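Side-chain contacts in Amy13K (Eubacterium rectale DSM 17629, PDB 6B3P), which probably anchors a surface alpha-amylase to starch, binding malto-oligosaccharide chains through two family 26 carbohydrate-binding modules: residues K134-G139 with S164-N169; L49-D52 with D56-L59; E188-G193 with T203-W208. One frame throughout, in Å; residues are numbered along the deposited sequence.

Interaction 1. Residues K134-G139 with S164-N169; sequences KEWPGG and SCIFNN. With GLC (alpha-D-glucopyranose), chain D; GLC (alpha-D-glucopyranose), chain B; EDO (1,2-ethanediol), chain G.
Asn168 donates a nearly straight hydrogen bond from ND2 to the carbonyl O of Pro137, 3.1 Å long with an N-H...O angle of 173°; the acceptor lies in the plane of the amide. With OD1 accepting from the backbone N of Asn170, the amide is held at both ends and its flip is fixed. The amide, 28° from parallel with the indole, lies under the outer rim of Trp136, with Asn168 ND2 3.3 Å from Trp136 CH2. Over the opposite indole face lies a glucose (chain D) of the bound maltoheptaose, its O5 3.4 Å from Trp136 CD2, the sugar-on-tryptophan stacking familiar from starch-binding modules. With CG anti to N (chi1 -171°), Trp136 swings its six-membered ring out to Ile166, whose CG2 meets CH2 in the ring plane at 3.7 Å; Ile166 CD1 approaches both glucoses. Replacing Trp136 with an alanine would probably cost the sugar its stacking surface and uncover the Asn168 amide. The platform thus hangs from the loop between strands 116-121 and 139-141, backed by strand 163-168, which pairs with strand 116-121, where Tyr119 meets Trp136 edge-to-face.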
ATOM      1  N   LYS A 134      -8.119 -22.079   2.656  1.00 48.34           N
ATOM      2  CA  LYS A 134      -8.305 -22.546   4.028  1.00 48.12           C
ATOM      3  C   LYS A 134      -9.643 -22.106   4.606  1.00 45.07           C
ATOM      4  O   LYS A 134      -9.997 -20.928   4.562  1.00 42.72           O
ATOM      5  CB  LYS A 134      -7.169 -22.045   4.923  1.00 47.43           C
ATOM      6  CG  LYS A 134      -5.833 -22.704   4.628  1.00 47.70           C
ATOM      7  CD  LYS A 134      -4.770 -22.345   5.650  1.00 47.49           C
ATOM      8  CE  LYS A 134      -3.462 -23.035   5.307  1.00 57.43           C
ATOM      9  NZ  LYS A 134      -2.351 -22.645   6.216  1.00 64.62           N
ATOM     10  N   GLU A 135     -10.377 -23.067   5.155  1.00 51.39           N
ATOM     11  CA  GLU A 135     -11.634 -22.782   5.829  1.00 53.70           C
ATOM     12  C   GLU A 135     -11.325 -22.158   7.181  1.00 42.62           C
ATOM     13  O   GLU A 135     -10.173 -22.164   7.617  1.00 40.36           O
ATOM     14  CB  GLU A 135     -12.464 -24.054   5.991  1.00 58.73           C
ATOM     15  CG  GLU A 135     -12.909 -24.658   4.673  1.00 76.13           C
ATOM     16  CD  GLU A 135     -13.699 -25.937   4.854  1.00 95.42           C
ATOM     17  OE1 GLU A 135     -14.065 -26.256   6.005  1.00 98.59           O
ATOM     18  OE2 GLU A 135     -13.955 -26.626   3.844  1.00105.94           O
ATOM     19  N   TRP A 136     -12.348 -21.613   7.833  1.00 40.93           N
ATOM     20  CA  TRP A 136     -12.191 -21.009   9.154  1.00 42.36           C
ATOM     21  C   TRP A 136     -11.393 -21.940  10.072  1.00 43.66           C
ATOM     22  O   TRP A 136     -11.637 -23.147  10.081  1.00 47.37           O
ATOM     23  CB  TRP A 136     -13.561 -20.706   9.761  1.00 39.57           C
ATOM     24  CG  TRP A 136     -13.485 -19.900  11.013  1.00 42.59           C
ATOM     25  CD1 TRP A 136     -13.531 -20.366  12.295  1.00 46.45           C
ATOM     26  CD2 TRP A 136     -13.336 -18.479  11.107  1.00 46.42           C
ATOM     27  NE1 TRP A 136     -13.425 -19.321  13.181  1.00 44.10           N
ATOM     28  CE2 TRP A 136     -13.301 -18.153  12.476  1.00 45.38           C
ATOM     29  CE3 TRP A 136     -13.224 -17.452  10.164  1.00 39.06           C
ATOM     30  CZ2 TRP A 136     -13.166 -16.840  12.927  1.00 44.93           C
ATOM     31  CZ3 TRP A 136     -13.089 -16.150  10.612  1.00 43.53           C
ATOM     32  CH2 TRP A 136     -13.060 -15.856  11.982  1.00 41.93           C
ATOM     33  N   PRO A 137     -10.436 -21.398  10.850  1.00 39.57           N
ATOM     34  CA  PRO A 137     -10.088 -19.999  11.129  1.00 45.67           C
ATOM     35  C   PRO A 137      -9.168 -19.352  10.091  1.00 43.72           C
ATOM     36  O   PRO A 137      -8.706 -18.229  10.303  1.00 36.50           O
ATOM     37  CB  PRO A 137      -9.377 -20.103  12.475  1.00 41.20           C
ATOM     38  CG  PRO A 137      -8.640 -21.387  12.372  1.00 42.58           C
ATOM     39  CD  PRO A 137      -9.520 -22.315  11.554  1.00 42.79           C
ATOM     40  N   GLY A 138      -8.904 -20.049   8.991  1.00 40.51           N
ATOM     41  CA  GLY A 138      -7.996 -19.553   7.974  1.00 42.91           C
ATOM     42  C   GLY A 138      -6.570 -20.012   8.213  1.00 45.06           C
ATOM     43  O   GLY A 138      -6.342 -21.100   8.741  1.00 46.93           O
ATOM     44  N   GLY A 139      -5.610 -19.175   7.825  1.00 43.06           N
ATOM     45  CA  GLY A 139      -4.200 -19.492   7.975  1.00 39.98           C
ATOM     46  C   GLY A 139      -3.561 -18.731   9.119  1.00 42.65           C
ATOM     47  O   GLY A 139      -3.884 -17.569   9.355  1.00 35.45           O
ATOM     48  N   SER A 164     -11.970  -9.723   0.927  1.00 30.28           N
ATOM     49  CA  SER A 164     -12.289  -9.489   2.327  1.00 28.53           C
ATOM     50  C   SER A 164     -11.506 -10.445   3.205  1.00 25.88           C
ATOM     51  O   SER A 164     -11.106 -11.518   2.755  1.00 30.73           O
ATOM     52  CB  SER A 164     -13.787  -9.657   2.573  1.00 31.87           C
ATOM     53  OG  SER A 164     -14.547  -8.865   1.678  1.00 31.53           O
ATOM     54  N   CYS A 165     -11.280 -10.058   4.455  1.00 28.59           N
ATOM     55  CA  CYS A 165     -10.605 -10.941   5.394  1.00 35.60           C
ATOM     56  C   CYS A 165     -10.993 -10.649   6.840  1.00 32.39           C
ATOM     57  O   CYS A 165     -11.604  -9.623   7.142  1.00 32.69           O
ATOM     58  CB  CYS A 165      -9.086 -10.840   5.233  1.00 28.71           C
ATOM     59  SG  CYS A 165      -8.384  -9.262   5.753  1.00 37.04           S
ATOM     60  N   ILE A 166     -10.639 -11.578   7.723  1.00 37.26           N
ATOM     61  CA  ILE A 166     -10.935 -11.474   9.145  1.00 31.10           C
ATOM     62  C   ILE A 166      -9.736 -11.959   9.949  1.00 28.24           C
ATOM     63  O   ILE A 166      -9.184 -13.020   9.660  1.00 36.49           O
ATOM     64  CB  ILE A 166     -12.177 -12.312   9.532  1.00 38.21           C
ATOM     65  CG1 ILE A 166     -13.433 -11.771   8.848  1.00 31.93           C
ATOM     66  CG2 ILE A 166     -12.379 -12.328  11.051  1.00 32.94           C
ATOM     67  CD1 ILE A 166     -14.594 -12.739   8.885  1.00 38.09           C
ATOM     68  N   PHE A 167      -9.335 -11.185  10.953  1.00 38.71           N
ATOM     69  CA  PHE A 167      -8.304 -11.624  11.886  1.00 44.65           C
ATOM     70  C   PHE A 167      -8.979 -12.252  13.100  1.00 42.77           C
ATOM     71  O   PHE A 167     -10.016 -11.769  13.547  1.00 37.48           O
ATOM     72  CB  PHE A 167      -7.405 -10.457  12.303  1.00 44.36           C
ATOM     73  CG  PHE A 167      -6.531  -9.938  11.193  1.00 39.93           C
ATOM     74  CD1 PHE A 167      -5.318 -10.545  10.907  1.00 41.81           C
ATOM     75  CD2 PHE A 167      -6.919  -8.843  10.438  1.00 39.94           C
ATOM     76  CE1 PHE A 167      -4.509 -10.072   9.889  1.00 34.37           C
ATOM     77  CE2 PHE A 167      -6.115  -8.366   9.416  1.00 39.07           C
ATOM     78  CZ  PHE A 167      -4.909  -8.981   9.144  1.00 33.40           C
ATOM     79  N   ASN A 168      -8.399 -13.329  13.626  1.00 47.08           N
ATOM     80  CA  ASN A 168      -8.998 -14.044  14.751  1.00 49.36           C
ATOM     81  C   ASN A 168      -7.980 -14.909  15.489  1.00 50.76           C
ATOM     82  O   ASN A 168      -6.840 -15.051  15.045  1.00 49.21           O
ATOM     83  CB  ASN A 168     -10.160 -14.919  14.268  1.00 42.53           C
ATOM     84  CG  ASN A 168      -9.699 -16.084  13.412  1.00 44.88           C
ATOM     85  OD1 ASN A 168      -9.270 -17.117  13.926  1.00 44.56           O
ATOM     86  ND2 ASN A 168      -9.797 -15.927  12.098  1.00 43.81           N
ATOM     87  N   ASN A 169      -8.402 -15.483  16.615  1.00 57.65           N
ATOM     88  CA  ASN A 169      -7.544 -16.360  17.411  1.00 57.93           C
ATOM     89  C   ASN A 169      -8.055 -17.798  17.468  1.00 54.33           C
ATOM     90  O   ASN A 169      -7.530 -18.615  18.224  1.00 51.99           O
ATOM     91  CB  ASN A 169      -7.393 -15.809  18.836  1.00 58.07           C
ATOM     92  CG  ASN A 169      -8.716 -15.721  19.583  1.00 57.79           C
ATOM     93  OD1 ASN A 169      -9.763 -16.130  19.082  1.00 54.11           O
ATOM     94  ND2 ASN A 169      -8.666 -15.185  20.799  1.00 59.76           N
TER
HETATM   95  C1  GLC D   1     -16.757 -18.499  11.007  1.00 46.50           C
HETATM   96  C2  GLC D   1     -16.675 -17.008  11.292  1.00 44.51           C
HETATM   97  C3  GLC D   1     -17.436 -16.200  10.291  1.00 36.66           C
HETATM   98  C4  GLC D   1     -17.008 -16.587   8.910  1.00 35.94           C
HETATM   99  C5  GLC D   1     -17.155 -18.078   8.704  1.00 34.63           C
HETATM  100  C6  GLC D   1     -16.684 -18.510   7.342  1.00 40.01           C
HETATM  101  O1  GLC D   1     -18.036 -19.054  11.326  0.50 38.76           O
HETATM  102  O2  GLC D   1     -17.187 -16.712  12.549  1.00 41.10           O
HETATM  103  O3  GLC D   1     -17.190 -14.823  10.466  1.00 50.01           O
HETATM  104  O4  GLC D   1     -17.807 -15.877   7.992  1.00 38.05           O
HETATM  105  O5  GLC D   1     -16.395 -18.734   9.662  1.00 34.57           O
HETATM  106  O6  GLC D   1     -16.979 -19.846   7.082  1.00 37.70           O
HETATM  107  C1  GLC B   2     -17.106 -14.924   7.215  1.00 35.64           C
HETATM  108  C2  GLC B   2     -17.898 -13.647   7.217  1.00 36.45           C
HETATM  109  C3  GLC B   2     -19.140 -13.793   6.373  1.00 37.75           C
HETATM  110  C4  GLC B   2     -18.787 -14.298   5.003  1.00 34.27           C
HETATM  111  C5  GLC B   2     -18.003 -15.579   5.119  1.00 34.56           C
HETATM  112  C6  GLC B   2     -17.613 -16.122   3.762  1.00 36.59           C
HETATM  113  O2  GLC B   2     -18.208 -13.286   8.537  1.00 34.81           O
HETATM  114  O3  GLC B   2     -19.772 -12.559   6.246  1.00 34.88           O
HETATM  115  O4  GLC B   2     -19.968 -14.438   4.222  1.00 40.33           O
HETATM  116  O5  GLC B   2     -16.855 -15.331   5.891  1.00 36.47           O
HETATM  117  O6  GLC B   2     -16.950 -17.359   3.825  1.00 38.34           O
HETATM  118  C1  EDO G 408     -14.122 -18.778  16.442  1.00 61.60           C
HETATM  119  O1  EDO G 408     -12.996 -19.626  16.186  1.00 62.14           O
HETATM  120  C2  EDO G 408     -13.668 -17.326  16.543  1.00 56.02           C
HETATM  121  O2  EDO G 408     -12.248 -17.270  16.735  1.00 53.13           O

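Interaction 2. Residues L49-D52 with D56-L59; sequences LTLD and DYSL. With FMT (formic acid), chain Q.
Leu51, the first residue of 49-52 to touch the other segment, meets the Tyr57 ring through CD1, with CD2 farther off over one face. Leu51 CD1 comes within 3.6 Å of Tyr57 CE1, while Leu51 CD2 lies 4.2 Å above the plane of the Tyr57 ring and displaced toward the rim. The two side chains run antiparallel, leucine alongside ring. A chi1 of 51° sets Leu51 CG between its own backbone N and carbonyl carbon, and this delivers the methyls to the ring. Met1 and, on strand 2-8, Leu3 pack against the same leucine.

Asp52 follows, and here the backbone does the work. Its carbonyl O accepts a 2.6 Å hydrogen bond from the hydroxyl OH of Tyr57, which comes in the carbonyl plane, at one of the oxygen's lone pairs, with a C=O...O angle of 132°. The acceptor also lies at the edge of the tyrosine ring, near its plane. The carboxylate takes a different course, OD1 bonding to Ser54 OG within the connecting turn.

Strands 44-50 and 57-62 follow one another in the chain but are not neighbours in their sheet: 16-20 and 33-37 lie between them. The contact therefore spans the interior, as expected of the beta-sandwich fold of this family, with Ile19 also touching the ring.

Chemically, an apolar flank and a polar tip share one side chain. The ring is buried against leucine, and the hydroxyl at its far end is satisfied by a main-chain carbonyl just where strand 44-50 has given way to the turn, which ties the two ends of that turn together.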
ATOM      1  N   LEU A  49       0.627   8.179  -1.590  1.00 27.27           N
ATOM      2  CA  LEU A  49       0.121   9.460  -1.127  1.00 28.34           C
ATOM      3  C   LEU A  49      -1.392   9.517  -1.223  1.00 34.29           C
ATOM      4  O   LEU A  49      -1.994   8.915  -2.112  1.00 27.57           O
ATOM      5  CB  LEU A  49       0.733  10.603  -1.943  1.00 25.16           C
ATOM      6  CG  LEU A  49       0.658  12.002  -1.327  1.00 32.83           C
ATOM      7  CD1 LEU A  49       1.628  12.134  -0.156  1.00 37.63           C
ATOM      8  CD2 LEU A  49       0.938  13.063  -2.380  1.00 34.39           C
ATOM      9  N   THR A  50      -1.994  10.240  -0.285  1.00 26.72           N
ATOM     10  CA  THR A  50      -3.397  10.607  -0.369  1.00 29.67           C
ATOM     11  C   THR A  50      -3.455  12.040  -0.852  1.00 29.61           C
ATOM     12  O   THR A  50      -2.830  12.918  -0.255  1.00 38.63           O
ATOM     13  CB  THR A  50      -4.126  10.489   0.986  1.00 34.34           C
ATOM     14  OG1 THR A  50      -4.050   9.140   1.463  1.00 39.27           O
ATOM     15  CG2 THR A  50      -5.597  10.904   0.848  1.00 35.78           C
ATOM     16  N   LEU A  51      -4.186  12.286  -1.934  1.00 29.57           N
ATOM     17  CA  LEU A  51      -4.407  13.660  -2.355  1.00 38.55           C
ATOM     18  C   LEU A  51      -5.825  13.955  -2.817  1.00 34.23           C
ATOM     19  O   LEU A  51      -6.628  13.066  -3.106  1.00 29.08           O
ATOM     20  CB  LEU A  51      -3.418  14.055  -3.459  1.00 45.53           C
ATOM     21  CG  LEU A  51      -3.210  13.212  -4.715  1.00 38.56           C
ATOM     22  CD1 LEU A  51      -4.273  13.452  -5.769  1.00 50.76           C
ATOM     23  CD2 LEU A  51      -1.852  13.558  -5.283  1.00 47.24           C
ATOM     24  N   ASP A  52      -6.096  15.253  -2.858  1.00 30.46           N
ATOM     25  CA  ASP A  52      -7.389  15.815  -3.198  1.00 32.61           C
ATOM     26  C   ASP A  52      -7.629  15.763  -4.705  1.00 30.91           C
ATOM     27  O   ASP A  52      -6.932  16.423  -5.472  1.00 24.81           O
ATOM     28  CB  ASP A  52      -7.445  17.255  -2.674  1.00 31.71           C
ATOM     29  CG  ASP A  52      -8.689  17.997  -3.103  1.00 35.93           C
ATOM     30  OD1 ASP A  52      -9.684  17.349  -3.485  1.00 39.10           O
ATOM     31  OD2 ASP A  52      -8.669  19.243  -3.042  1.00 45.60           O
ATOM     32  N   ASP A  56      -6.012  18.302 -11.153  1.00 27.77           N
ATOM     33  CA  ASP A  56      -4.836  17.618 -11.666  1.00 28.79           C
ATOM     34  C   ASP A  56      -3.631  18.112 -10.876  1.00 28.25           C
ATOM     35  O   ASP A  56      -3.748  19.053 -10.091  1.00 25.27           O
ATOM     36  CB  ASP A  56      -4.643  17.885 -13.161  1.00 29.51           C
ATOM     37  CG  ASP A  56      -5.784  17.358 -14.004  1.00 31.72           C
ATOM     38  OD1 ASP A  56      -6.424  16.364 -13.599  1.00 26.67           O
ATOM     39  OD2 ASP A  56      -6.033  17.933 -15.085  1.00 34.31           O
ATOM     40  N   TYR A  57      -2.483  17.473 -11.075  1.00 24.51           N
ATOM     41  CA  TYR A  57      -1.237  17.926 -10.465  1.00 22.22           C
ATOM     42  C   TYR A  57      -0.075  17.780 -11.431  1.00 26.52           C
ATOM     43  O   TYR A  57      -0.195  17.141 -12.478  1.00 27.19           O
ATOM     44  CB  TYR A  57      -0.933  17.142  -9.187  1.00 25.96           C
ATOM     45  CG  TYR A  57      -1.946  17.344  -8.086  1.00 28.78           C
ATOM     46  CD1 TYR A  57      -3.121  16.608  -8.061  1.00 27.10           C
ATOM     47  CD2 TYR A  57      -1.729  18.267  -7.071  1.00 27.72           C
ATOM     48  CE1 TYR A  57      -4.056  16.786  -7.060  1.00 28.29           C
ATOM     49  CE2 TYR A  57      -2.661  18.450  -6.061  1.00 29.62           C
ATOM     50  CZ  TYR A  57      -3.822  17.706  -6.064  1.00 30.50           C
ATOM     51  OH  TYR A  57      -4.756  17.875  -5.069  1.00 30.40           O
ATOM     52  N   SER A  58       1.044  18.392 -11.066  1.00 27.02           N
ATOM     53  CA  SER A  58       2.303  18.212 -11.773  1.00 26.38           C
ATOM     54  C   SER A  58       3.249  17.407 -10.901  1.00 29.75           C
ATOM     55  O   SER A  58       3.226  17.537  -9.677  1.00 25.92           O
ATOM     56  CB  SER A  58       2.927  19.560 -12.125  1.00 25.95           C
ATOM     57  OG  SER A  58       2.111  20.268 -13.036  1.00 29.69           O
ATOM     58  N   LEU A  59       4.076  16.583 -11.539  1.00 26.62           N
ATOM     59  CA  LEU A  59       5.049  15.751 -10.843  1.00 24.27           C
ATOM     60  C   LEU A  59       6.462  16.091 -11.300  1.00 24.74           C
ATOM     61  O   LEU A  59       6.728  16.190 -12.497  1.00 22.85           O
ATOM     62  CB  LEU A  59       4.760  14.266 -11.088  1.00 24.42           C
ATOM     63  CG  LEU A  59       5.871  13.276 -10.718  1.00 23.91           C
ATOM     64  CD1 LEU A  59       6.043  13.179  -9.207  1.00 23.28           C
ATOM     65  CD2 LEU A  59       5.600  11.908 -11.328  1.00 24.01           C
TER
HETATM   66  C   FMT Q 418      -7.114  21.028 -12.876  1.00 15.65           C
HETATM   67  O1  FMT Q 418      -7.503  19.900 -13.154  1.00 45.69           O
HETATM   68  O2  FMT Q 418      -7.235  21.493 -11.750  1.00 37.37           O

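Interaction 3. Residues E188-G193 with T203-W208; sequences ELWVTG and TAPDSW
Trp190 and Trp208 form a T-shaped (edge-to-face) pair on the outer side of a beta-sandwich sheet, where strand 188-192 meets the chain's C-terminal tail. The indole of Trp190 stands out from the strand as a broad ridge, and the tail folds around it. Segment 203-208 first runs along one face: Ala204 is the bump that fits there, its CA 3.6 Å above the plane and over the centre, its CB making a CH-pi contact 3.9 Å from the centroid of the six-membered ring. The peptide between Thr203 and Ala204 continues this cover toward the far corner, where the backbone N of Ala204 is 3.4 Å from Trp190 CZ3. At the root of the ridge, Pro205 lodges its CD 3.7 Å from Trp190 CB, with an off-centre CH-pi contact to the five-membered ring. On the opposite face sits the CG of Glu188, so the indole is sandwiched between Glu188 of its own strand and the tail.

The tail then reverses in a type I turn from Pro205 to Trp208, and this brings the second indole back over the pyrrole edge of the first. CG of Trp208 anti to its own N (chi1 -177°) points the ring back at the strand. His106 of the adjacent strand 101-108 meets both indoles, and His147 and Trp150 pack on Trp208, extending a cluster of aromatic rings along the sheet. The two indole planes stand at 67°, and NE1 of Trp190 points at the face of Trp208 over its centre, 3.3 Å from CD2.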
ATOM      1  N   GLU A 188      -1.257  -1.191   1.243  1.00 27.77           N
ATOM      2  CA  GLU A 188      -0.934  -1.492   2.631  1.00 32.84           C
ATOM      3  C   GLU A 188      -2.015  -0.958   3.571  1.00 31.22           C
ATOM      4  O   GLU A 188      -2.467   0.179   3.426  1.00 32.80           O
ATOM      5  CB  GLU A 188       0.427  -0.901   3.001  1.00 37.13           C
ATOM      6  CG  GLU A 188       0.952  -1.354   4.357  1.00 41.65           C
ATOM      7  CD  GLU A 188       2.357  -0.858   4.634  1.00 47.63           C
ATOM      8  OE1 GLU A 188       2.785   0.120   3.985  1.00 50.89           O
ATOM      9  OE2 GLU A 188       3.036  -1.450   5.500  1.00 51.02           O
ATOM     10  N   LEU A 189      -2.420  -1.785   4.531  1.00 38.70           N
ATOM     11  CA  LEU A 189      -3.465  -1.419   5.485  1.00 37.86           C
ATOM     12  C   LEU A 189      -3.079  -1.783   6.917  1.00 33.69           C
ATOM     13  O   LEU A 189      -2.270  -2.682   7.141  1.00 35.08           O
ATOM     14  CB  LEU A 189      -4.781  -2.110   5.123  1.00 37.15           C
ATOM     15  CG  LEU A 189      -5.360  -1.799   3.743  1.00 41.44           C
ATOM     16  CD1 LEU A 189      -6.483  -2.769   3.418  1.00 40.76           C
ATOM     17  CD2 LEU A 189      -5.858  -0.365   3.682  1.00 36.98           C
ATOM     18  N   TRP A 190      -3.665  -1.069   7.876  1.00 39.20           N
ATOM     19  CA  TRP A 190      -3.486  -1.352   9.297  1.00 41.19           C
ATOM     20  C   TRP A 190      -4.851  -1.546   9.950  1.00 35.80           C
ATOM     21  O   TRP A 190      -5.761  -0.743   9.740  1.00 37.38           O
ATOM     22  CB  TRP A 190      -2.727  -0.219   9.987  1.00 45.80           C
ATOM     23  CG  TRP A 190      -1.309  -0.076   9.539  1.00 40.49           C
ATOM     24  CD1 TRP A 190      -0.201  -0.587  10.152  1.00 44.70           C
ATOM     25  CD2 TRP A 190      -0.839   0.630   8.385  1.00 42.44           C
ATOM     26  NE1 TRP A 190       0.929  -0.245   9.449  1.00 47.83           N
ATOM     27  CE2 TRP A 190       0.565   0.503   8.361  1.00 50.53           C
ATOM     28  CE3 TRP A 190      -1.469   1.356   7.370  1.00 43.29           C
ATOM     29  CZ2 TRP A 190       1.349   1.074   7.360  1.00 46.39           C
ATOM     30  CZ3 TRP A 190      -0.687   1.924   6.377  1.00 43.84           C
ATOM     31  CH2 TRP A 190       0.705   1.779   6.380  1.00 39.57           C
ATOM     32  N   VAL A 191      -4.989  -2.604  10.744  1.00 39.02           N
ATOM     33  CA  VAL A 191      -6.267  -2.925  11.375  1.00 45.32           C
ATOM     34  C   VAL A 191      -6.125  -3.074  12.888  1.00 38.54           C
ATOM     35  O   VAL A 191      -5.168  -3.672  13.379  1.00 38.80           O
ATOM     36  CB  VAL A 191      -6.869  -4.222  10.794  1.00 41.24           C
ATOM     37  CG1 VAL A 191      -8.268  -4.468  11.356  1.00 44.87           C
ATOM     38  CG2 VAL A 191      -6.914  -4.152   9.271  1.00 42.88           C
ATOM     39  N   THR A 192      -7.087  -2.510  13.614  1.00 47.47           N
ATOM     40  CA  THR A 192      -7.152  -2.645  15.065  1.00 52.79           C
ATOM     41  C   THR A 192      -8.566  -2.986  15.516  1.00 51.46           C
ATOM     42  O   THR A 192      -9.538  -2.685  14.824  1.00 45.33           O
ATOM     43  CB  THR A 192      -6.713  -1.351  15.777  1.00 49.80           C
ATOM     44  OG1 THR A 192      -7.592  -0.280  15.410  1.00 50.35           O
ATOM     45  CG2 THR A 192      -5.285  -0.987  15.405  1.00 47.51           C
ATOM     46  N   GLY A 193      -8.671  -3.614  16.683  1.00 54.74           N
ATOM     47  CA  GLY A 193      -9.957  -3.866  17.302  1.00 54.89           C
ATOM     48  C   GLY A 193     -10.489  -5.260  17.047  1.00 56.97           C
ATOM     49  O   GLY A 193      -9.802  -6.108  16.478  1.00 46.10           O
ATOM     50  N   THR A 203      -3.337   4.858   6.320  1.00 54.89           N
ATOM     51  CA  THR A 203      -2.001   5.313   6.696  1.00 54.30           C
ATOM     52  C   THR A 203      -1.734   4.829   8.116  1.00 51.63           C
ATOM     53  O   THR A 203      -2.665   4.673   8.901  1.00 61.98           O
ATOM     54  CB  THR A 203      -1.855   6.848   6.621  1.00 49.96           C
ATOM     55  OG1 THR A 203      -2.849   7.471   7.443  1.00 56.93           O
ATOM     56  CG2 THR A 203      -2.009   7.336   5.185  1.00 56.59           C
ATOM     57  N   ALA A 204      -0.469   4.577   8.438  1.00 50.06           N
ATOM     58  CA  ALA A 204      -0.107   4.010   9.736  1.00 54.44           C
ATOM     59  C   ALA A 204      -0.659   4.850  10.887  1.00 64.35           C
ATOM     60  O   ALA A 204      -0.468   6.066  10.914  1.00 61.43           O
ATOM     61  CB  ALA A 204       1.402   3.885   9.860  1.00 51.04           C
ATOM     62  N   PRO A 205      -1.354   4.205  11.841  1.00 72.11           N
ATOM     63  CA  PRO A 205      -1.904   4.945  12.980  1.00 69.72           C
ATOM     64  C   PRO A 205      -0.853   5.188  14.062  1.00 72.99           C
ATOM     65  O   PRO A 205       0.213   4.576  14.019  1.00 63.14           O
ATOM     66  CB  PRO A 205      -3.015   4.022  13.479  1.00 71.87           C
ATOM     67  CG  PRO A 205      -2.503   2.659  13.188  1.00 62.64           C
ATOM     68  CD  PRO A 205      -1.690   2.771  11.917  1.00 65.85           C
ATOM     69  N   ASP A 206      -1.151   6.072  15.010  1.00 72.56           N
ATOM     70  CA  ASP A 206      -0.233   6.376  16.109  1.00 71.79           C
ATOM     71  C   ASP A 206       0.220   5.108  16.833  1.00 67.26           C
ATOM     72  O   ASP A 206       1.316   5.054  17.393  1.00 72.92           O
ATOM     73  CB  ASP A 206      -0.893   7.330  17.104  1.00 71.35           C
ATOM     74  CG  ASP A 206      -1.161   8.699  16.513  1.00 82.70           C
ATOM     75  OD1 ASP A 206      -1.222   8.814  15.271  1.00 87.53           O
ATOM     76  OD2 ASP A 206      -1.315   9.663  17.292  1.00 92.82           O
ATOM     77  N   SER A 207      -0.639   4.095  16.817  1.00 65.26           N
ATOM     78  CA  SER A 207      -0.341   2.809  17.436  1.00 63.16           C
ATOM     79  C   SER A 207       0.800   2.072  16.732  1.00 65.72           C
ATOM     80  O   SER A 207       1.388   1.144  17.290  1.00 59.24           O
ATOM     81  CB  SER A 207      -1.594   1.932  17.442  1.00 58.28           C
ATOM     82  OG  SER A 207      -1.297   0.645  17.946  1.00 72.86           O
ATOM     83  N   TRP A 208       1.108   2.486  15.509  1.00 74.70           N
ATOM     84  CA  TRP A 208       2.200   1.898  14.742  1.00 72.83           C
ATOM     85  C   TRP A 208       3.497   2.625  15.082  1.00 80.85           C
ATOM     86  O   TRP A 208       3.753   3.726  14.595  1.00 78.70           O
ATOM     87  CB  TRP A 208       1.887   1.976  13.246  1.00 70.94           C
ATOM     88  CG  TRP A 208       2.890   1.344  12.330  1.00 64.34           C
ATOM     89  CD1 TRP A 208       3.839   1.988  11.595  1.00 58.50           C
ATOM     90  CD2 TRP A 208       3.023  -0.050  12.025  1.00 57.55           C
ATOM     91  NE1 TRP A 208       4.562   1.084  10.859  1.00 56.77           N
ATOM     92  CE2 TRP A 208       4.082  -0.175  11.104  1.00 56.78           C
ATOM     93  CE3 TRP A 208       2.354  -1.205  12.445  1.00 52.84           C
ATOM     94  CZ2 TRP A 208       4.489  -1.406  10.597  1.00 52.14           C
ATOM     95  CZ3 TRP A 208       2.761  -2.428  11.940  1.00 51.33           C
ATOM     96  CH2 TRP A 208       3.818  -2.518  11.025  1.00 50.30           C
TER

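How the interactions relate
Interaction 2 is buried, interaction 1 is partly buried at the glycan site, and interaction 3 lies at the surface. Interaction 2 belongs to the first module, whereas interactions 1 and 3 sit in the second half of the chain, with interaction 2 about 36 Å from interaction 1, centre to centre. Interactions 1 and 3 occupy different sheets, whose inner sides meet where Phe167 CE2 and Val191 CG2 pack 4.3 Å apart; interaction 1 lies on the sugar-binding side of one sheet, and interaction 3 on the outer side of the other, under the C-terminal tail. Each uses an aromatic side chain differently: a tryptophan platform backed by an amide, a tyrosine hydroxyl paired with a carbonyl, and aromatic and CH-pi packing with no hydrogen bond between its two segments.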